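Local coordinates for prolyl-tRNA synthetase (Giardia lamblia ATCC 50803, PDB 3IAL), which probably joins L-proline to tRNA(Pro) at the expense of ATP, by way of the prolyl-adenylate found bound in this structure, at residues B[201-206]-B[423-428]; B[341-346]-B[355-360]. All coordinates share one frame; numbering follows the deposited sequence.

Contact 1 (201-206 with 423-428) is partly buried and lies nearer the middle of the chain, where the end of a helix from the class II core meets helix 416-438. Contact 2 (341-346 with 355-360) is a surface contact within the anticodon-binding domain and joins the loop leaving a strand to the helix that follows it. In sequence, contact 2 is nested inside the loop closed by contact 1; their centres are 24 Å apart, and they share no helix or strand. Contact 1 combines a buried cysteine and leucine with a long, water-bridged ion pair between partly exposed residues, whereas contact 2 rests on one very short hydrogen bond from a tyrosine to an aspartate.

Contact 1. Residues B[201-206]-B[423-428]; sequences ELCFKG and AYKARL
The side chain of Cys-203 points toward helix 416-438 and lies against the backbone and first side-chain carbons of Lys-425. Its chi1 of -55° sets the sulfur beside the backbone N, a rotation that brings SG to 3.4 Å from the carbonyl O of Lys-425 and 3.9 Å from CB of the same residue. One turn further along the helix, CB of Leu-428 faces CB of Cys-203 at 4.1 Å, an apolar contact between two buried residues. Cys-203 is the first residue to leave helical geometry after helix 180-201 of the class II synthetase core. Its positive phi (56°) turns the chain there, and the connection goes on to strand 207-211. The contact thus joins the class II core to the long helix 416-438. Beyond the sulfur, the Lys-425 chain bends at chi3 (70°) and runs obliquely across the Glu-201 side chain. Its ammonium NZ reaches OE2 of Glu-201 only as a long salt bridge of 3.7 Å. A water makes the closer link between the two charges, donating to Glu-201 OE1 at 2.6 Å and accepting from Lys-425 NZ at 2.8 Å. The same NZ also makes a weak hydrogen bond to the carbonyl O of Asp-200, and helix 52-71 touches Glu-201 through Leu-64.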
loop_
_atom_site.group_PDB
_atom_site.type_symbol
_atom_site.label_atom_id
_atom_site.label_comp_id
_atom_site.label_asym_id
_atom_site.label_seq_id
_atom_site.Cartn_x
_atom_site.Cartn_y
_atom_site.Cartn_z
ATOM N N GLU B 201 -14.755 -4.977 -12.636
ATOM C CA GLU B 201 -13.665 -5.829 -12.154
ATOM C C GLU B 201 -14.110 -6.957 -11.210
ATOM O O GLU B 201 -13.730 -8.111 -11.420
ATOM C CB GLU B 201 -12.566 -4.971 -11.524
ATOM C CG GLU B 201 -11.878 -4.035 -12.543
ATOM C CD GLU B 201 -11.059 -4.781 -13.597
ATOM O OE1 GLU B 201 -10.270 -5.672 -13.235
ATOM O OE2 GLU B 201 -11.195 -4.461 -14.792
ATOM N N LEU B 202 -14.923 -6.650 -10.201
ATOM C CA LEU B 202 -15.367 -7.680 -9.247
ATOM C C LEU B 202 -16.693 -8.322 -9.610
ATOM O O LEU B 202 -17.180 -9.174 -8.876
ATOM C CB LEU B 202 -15.421 -7.130 -7.818
ATOM C CG LEU B 202 -14.072 -6.657 -7.288
ATOM C CD1 LEU B 202 -14.269 -6.014 -5.917
ATOM C CD2 LEU B 202 -13.051 -7.805 -7.245
ATOM N N CYS B 203 -17.265 -7.925 -10.745
ATOM C CA CYS B 203 -18.438 -8.591 -11.314
ATOM C C CYS B 203 -19.662 -8.695 -10.408
ATOM O O CYS B 203 -20.392 -9.683 -10.484
ATOM C CB CYS B 203 -18.055 -9.995 -11.790
ATOM S SG CYS B 203 -16.698 -10.015 -12.949
ATOM N N PHE B 204 -19.899 -7.695 -9.562
ATOM C CA PHE B 204 -21.148 -7.639 -8.782
ATOM C C PHE B 204 -21.784 -6.244 -8.807
ATOM O O PHE B 204 -21.201 -5.289 -9.313
ATOM C CB PHE B 204 -20.948 -8.158 -7.346
ATOM C CG PHE B 204 -20.193 -7.215 -6.441
ATOM C CD1 PHE B 204 -20.856 -6.204 -5.762
ATOM C CD2 PHE B 204 -18.819 -7.354 -6.260
ATOM C CE1 PHE B 204 -20.163 -5.335 -4.918
ATOM C CE2 PHE B 204 -18.117 -6.481 -5.421
ATOM C CZ PHE B 204 -18.789 -5.477 -4.751
ATOM N N LYS B 205 -22.991 -6.157 -8.267
ATOM C CA LYS B 205 -23.819 -4.966 -8.344
ATOM C C LYS B 205 -24.287 -4.578 -6.947
ATOM O O LYS B 205 -24.472 -5.434 -6.087
ATOM C CB LYS B 205 -25.042 -5.270 -9.223
ATOM C CG LYS B 205 -25.833 -4.061 -9.631
ATOM C CD LYS B 205 -27.014 -4.440 -10.486
ATOM C CE LYS B 205 -27.958 -3.252 -10.661
ATOM N NZ LYS B 205 -29.142 -3.606 -11.515
ATOM N N GLY B 206 -24.489 -3.285 -6.735
ATOM C CA GLY B 206 -25.071 -2.780 -5.504
ATOM C C GLY B 206 -26.194 -1.818 -5.829
ATOM O O GLY B 206 -26.237 -1.272 -6.927
ATOM N N ALA B 423 -14.484 -14.464 -20.476
ATOM C CA ALA B 423 -15.781 -15.144 -20.544
ATOM C C ALA B 423 -16.219 -15.566 -19.143
ATOM O O ALA B 423 -17.407 -15.506 -18.802
ATOM C CB ALA B 423 -15.723 -16.336 -21.491
ATOM N N TYR B 424 -15.244 -15.969 -18.334
ATOM C CA TYR B 424 -15.456 -16.310 -16.918
ATOM C C TYR B 424 -16.016 -15.125 -16.119
ATOM O O TYR B 424 -17.026 -15.262 -15.427
ATOM C CB TYR B 424 -14.126 -16.809 -16.349
ATOM C CG TYR B 424 -14.003 -16.990 -14.854
ATOM C CD1 TYR B 424 -14.625 -18.047 -14.195
ATOM C CD2 TYR B 424 -13.176 -16.157 -14.113
ATOM C CE1 TYR B 424 -14.455 -18.231 -12.823
ATOM C CE2 TYR B 424 -13.003 -16.330 -12.763
ATOM C CZ TYR B 424 -13.642 -17.360 -12.115
ATOM O OH TYR B 424 -13.452 -17.509 -10.754
ATOM N N LYS B 425 -15.367 -13.969 -16.244
ATOM C CA LYS B 425 -15.854 -12.718 -15.664
ATOM C C LYS B 425 -17.282 -12.413 -16.069
ATOM O O LYS B 425 -18.111 -12.075 -15.227
ATOM C CB LYS B 425 -14.984 -11.543 -16.119
ATOM C CG LYS B 425 -13.750 -11.294 -15.276
ATOM C CD LYS B 425 -12.939 -10.132 -15.823
ATOM C CE LYS B 425 -13.632 -8.781 -15.620
ATOM N NZ LYS B 425 -12.711 -7.667 -15.966
ATOM N N ALA B 426 -17.556 -12.516 -17.372
ATOM C CA ALA B 426 -18.873 -12.193 -17.915
ATOM C C ALA B 426 -19.964 -13.141 -17.400
ATOM O O ALA B 426 -21.090 -12.695 -17.164
ATOM C CB ALA B 426 -18.842 -12.169 -19.455
ATOM N N ARG B 427 -19.640 -14.423 -17.203
ATOM C CA ARG B 427 -20.590 -15.354 -16.568
ATOM C C ARG B 427 -20.817 -15.015 -15.083
ATOM O O ARG B 427 -21.955 -15.044 -14.609
ATOM C CB ARG B 427 -20.147 -16.816 -16.700
ATOM C CG ARG B 427 -20.178 -17.351 -18.129
ATOM C CD ARG B 427 -19.887 -18.847 -18.191
ATOM N NE ARG B 427 -18.614 -19.224 -17.573
ATOM C CZ ARG B 427 -17.434 -19.279 -18.193
ATOM N NH1 ARG B 427 -17.310 -18.968 -19.481
ATOM N NH2 ARG B 427 -16.356 -19.647 -17.512
ATOM N N LEU B 428 -19.748 -14.698 -14.350
ATOM C CA LEU B 428 -19.889 -14.291 -12.944
ATOM C C LEU B 428 -20.779 -13.041 -12.829
ATOM O O LEU B 428 -21.670 -12.973 -11.977
ATOM C CB LEU B 428 -18.525 -14.007 -12.304
ATOM C CG LEU B 428 -17.526 -15.155 -12.100
ATOM C CD1 LEU B 428 -16.296 -14.622 -11.354
ATOM C CD2 LEU B 428 -18.116 -16.348 -11.359
HETATM O O HOH W 1 -10.385 -7.907 -14.478
#

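Contact 2. Residues B[341-346]-B[355-360]; sequences SIDDDF and YYYELK
The backbones of 341-346 and 355-360 stay well apart, the closest pair of CA atoms, those of Asp-343 and Tyr-357, being 10.1 Å from each other, and the side chains of these two residues bridge them. The Tyr-357 hydroxyl donates to Asp-343 OD2 in a very short hydrogen bond, 2.5 Å between OH and OD2. Asp-343 OD2 sits at the edge of the Tyr-357 ring, near its plane, 3.2 Å from CE2. The carboxylate is turned almost square to the ring, with 86° between the two planes. Asp-343 holds CG anti to its own nitrogen (chi1 -170°), and its other oxygen, OD1, accepts from the backbone N of Asp-345 at 3.1 Å in an Asx turn. This second bond would help fix the rotation of the carboxylate presented to the tyrosine. A long, weak ion pair from OD1 to Lys-353 adds a further partner. On the helix, CD2 of Tyr-356 lies 3.6 Å above one face of the Tyr-357 ring, toward its rim. The bond ties the loop leaving strand 340-342, an outermost strand of the domain's mixed sheet, to helix 350-359, with Tyr-357 also resting on Val-303 of the neighbouring strand 302-307.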
loop_
_atom_site.group_PDB
_atom_site.type_symbol
_atom_site.label_atom_id
_atom_site.label_comp_id
_atom_site.label_asym_id
_atom_site.label_seq_id
_atom_site.Cartn_x
_atom_site.Cartn_y
_atom_site.Cartn_z
ATOM N N SER B 341 0.570 -20.702 -11.537
ATOM C CA SER B 341 1.236 -21.655 -10.655
ATOM C C SER B 341 1.298 -23.039 -11.310
ATOM O O SER B 341 0.421 -23.404 -12.101
ATOM C CB SER B 341 0.504 -21.744 -9.320
ATOM O OG SER B 341 1.273 -22.482 -8.391
ATOM N N ILE B 342 2.344 -23.792 -10.976
ATOM C CA ILE B 342 2.532 -25.167 -11.435
ATOM C C ILE B 342 2.552 -26.065 -10.207
ATOM O O ILE B 342 3.441 -25.917 -9.361
ATOM C CB ILE B 342 3.879 -25.339 -12.173
ATOM C CG1 ILE B 342 3.977 -24.401 -13.379
ATOM C CG2 ILE B 342 4.076 -26.805 -12.636
ATOM C CD1 ILE B 342 5.372 -24.400 -14.035
ATOM N N ASP B 343 1.585 -26.983 -10.103
ATOM C CA ASP B 343 1.540 -27.955 -9.001
ATOM C C ASP B 343 2.111 -29.291 -9.438
ATOM O O ASP B 343 1.368 -30.192 -9.833
ATOM C CB ASP B 343 0.109 -28.157 -8.484
ATOM C CG ASP B 343 0.057 -28.965 -7.188
ATOM O OD1 ASP B 343 0.874 -29.887 -7.004
ATOM O OD2 ASP B 343 -0.815 -28.697 -6.346
ATOM N N ASP B 344 3.428 -29.430 -9.319
ATOM C CA ASP B 344 4.111 -30.660 -9.719
ATOM C C ASP B 344 4.297 -31.657 -8.567
ATOM O O ASP B 344 5.224 -32.459 -8.597
ATOM C CB ASP B 344 5.463 -30.327 -10.378
ATOM C CG ASP B 344 6.368 -29.476 -9.497
ATOM O OD1 ASP B 344 5.976 -29.128 -8.356
ATOM O OD2 ASP B 344 7.478 -29.143 -9.961
ATOM N N ASP B 345 3.427 -31.610 -7.558
ATOM C CA ASP B 345 3.495 -32.563 -6.442
ATOM C C ASP B 345 2.759 -33.839 -6.834
ATOM O O ASP B 345 1.536 -33.910 -6.741
ATOM C CB ASP B 345 2.902 -31.977 -5.153
ATOM C CG ASP B 345 3.057 -32.914 -3.948
ATOM O OD1 ASP B 345 3.779 -33.932 -4.062
ATOM O OD2 ASP B 345 2.458 -32.636 -2.883
ATOM N N PHE B 346 3.515 -34.848 -7.256
ATOM C CA PHE B 346 2.937 -36.076 -7.817
ATOM C C PHE B 346 2.428 -37.062 -6.758
ATOM O O PHE B 346 1.797 -38.064 -7.100
ATOM C CB PHE B 346 3.950 -36.772 -8.736
ATOM C CG PHE B 346 4.572 -35.855 -9.760
ATOM C CD1 PHE B 346 5.951 -35.776 -9.896
ATOM C CD2 PHE B 346 3.774 -35.052 -10.572
ATOM C CE1 PHE B 346 6.527 -34.928 -10.836
ATOM C CE2 PHE B 346 4.338 -34.202 -11.511
ATOM C CZ PHE B 346 5.718 -34.138 -11.643
ATOM N N TYR B 355 -9.911 -30.363 -5.208
ATOM C CA TYR B 355 -10.554 -29.864 -3.999
ATOM C C TYR B 355 -9.931 -28.550 -3.540
ATOM O O TYR B 355 -10.643 -27.575 -3.289
ATOM C CB TYR B 355 -10.447 -30.886 -2.856
ATOM C CG TYR B 355 -10.774 -30.296 -1.500
ATOM C CD1 TYR B 355 -12.099 -30.047 -1.130
ATOM C CD2 TYR B 355 -9.765 -29.957 -0.599
ATOM C CE1 TYR B 355 -12.414 -29.497 0.104
ATOM C CE2 TYR B 355 -10.068 -29.401 0.654
ATOM C CZ TYR B 355 -11.396 -29.174 0.994
ATOM O OH TYR B 355 -11.720 -28.630 2.214
ATOM N N TYR B 356 -8.601 -28.548 -3.427
ATOM C CA TYR B 356 -7.854 -27.414 -2.888
ATOM C C TYR B 356 -7.949 -26.178 -3.786
ATOM O O TYR B 356 -8.261 -25.093 -3.305
ATOM C CB TYR B 356 -6.386 -27.801 -2.666
ATOM C CG TYR B 356 -5.493 -26.672 -2.187
ATOM C CD1 TYR B 356 -5.447 -26.317 -0.841
ATOM C CD2 TYR B 356 -4.689 -25.966 -3.080
ATOM C CE1 TYR B 356 -4.625 -25.283 -0.394
ATOM C CE2 TYR B 356 -3.862 -24.921 -2.645
ATOM C CZ TYR B 356 -3.837 -24.589 -1.299
ATOM O OH TYR B 356 -3.024 -23.571 -0.854
ATOM N N TYR B 357 -7.676 -26.341 -5.076
ATOM C CA TYR B 357 -7.701 -25.213 -6.009
ATOM C C TYR B 357 -9.106 -24.664 -6.226
ATOM O O TYR B 357 -9.274 -23.458 -6.421
ATOM C CB TYR B 357 -6.989 -25.553 -7.332
ATOM C CG TYR B 357 -5.509 -25.763 -7.103
ATOM C CD1 TYR B 357 -4.728 -24.743 -6.567
ATOM C CD2 TYR B 357 -4.898 -26.981 -7.370
ATOM C CE1 TYR B 357 -3.377 -24.918 -6.326
ATOM C CE2 TYR B 357 -3.539 -27.171 -7.122
ATOM C CZ TYR B 357 -2.785 -26.130 -6.595
ATOM O OH TYR B 357 -1.437 -26.279 -6.333
ATOM N N GLU B 358 -10.113 -25.528 -6.143
ATOM C CA GLU B 358 -11.492 -25.057 -6.206
ATOM C C GLU B 358 -11.889 -24.342 -4.914
ATOM O O GLU B 358 -12.544 -23.303 -4.963
ATOM C CB GLU B 358 -12.443 -26.198 -6.565
ATOM C CG GLU B 358 -12.196 -26.691 -8.011
ATOM C CD GLU B 358 -13.367 -27.443 -8.620
ATOM O OE1 GLU B 358 -14.296 -27.845 -7.876
ATOM O OE2 GLU B 358 -13.348 -27.627 -9.861
ATOM N N LEU B 359 -11.468 -24.884 -3.772
ATOM C CA LEU B 359 -11.644 -24.214 -2.471
ATOM C C LEU B 359 -11.077 -22.792 -2.506
ATOM O O LEU B 359 -11.699 -21.862 -2.001
ATOM C CB LEU B 359 -10.957 -25.018 -1.361
ATOM C CG LEU B 359 -11.030 -24.475 0.065
ATOM C CD1 LEU B 359 -12.428 -24.670 0.618
ATOM C CD2 LEU B 359 -10.002 -25.169 0.940
ATOM N N LYS B 360 -9.904 -22.639 -3.120
ATOM C CA LYS B 360 -9.202 -21.354 -3.173
ATOM C C LYS B 360 -9.661 -20.474 -4.337
ATOM O O LYS B 360 -9.157 -19.370 -4.514
ATOM C CB LYS B 360 -7.693 -21.583 -3.277
ATOM C CG LYS B 360 -7.102 -22.438 -2.170
ATOM C CD LYS B 360 -6.904 -21.660 -0.883
ATOM C CE LYS B 360 -5.532 -21.004 -0.790
ATOM N NZ LYS B 360 -5.284 -20.474 0.599
#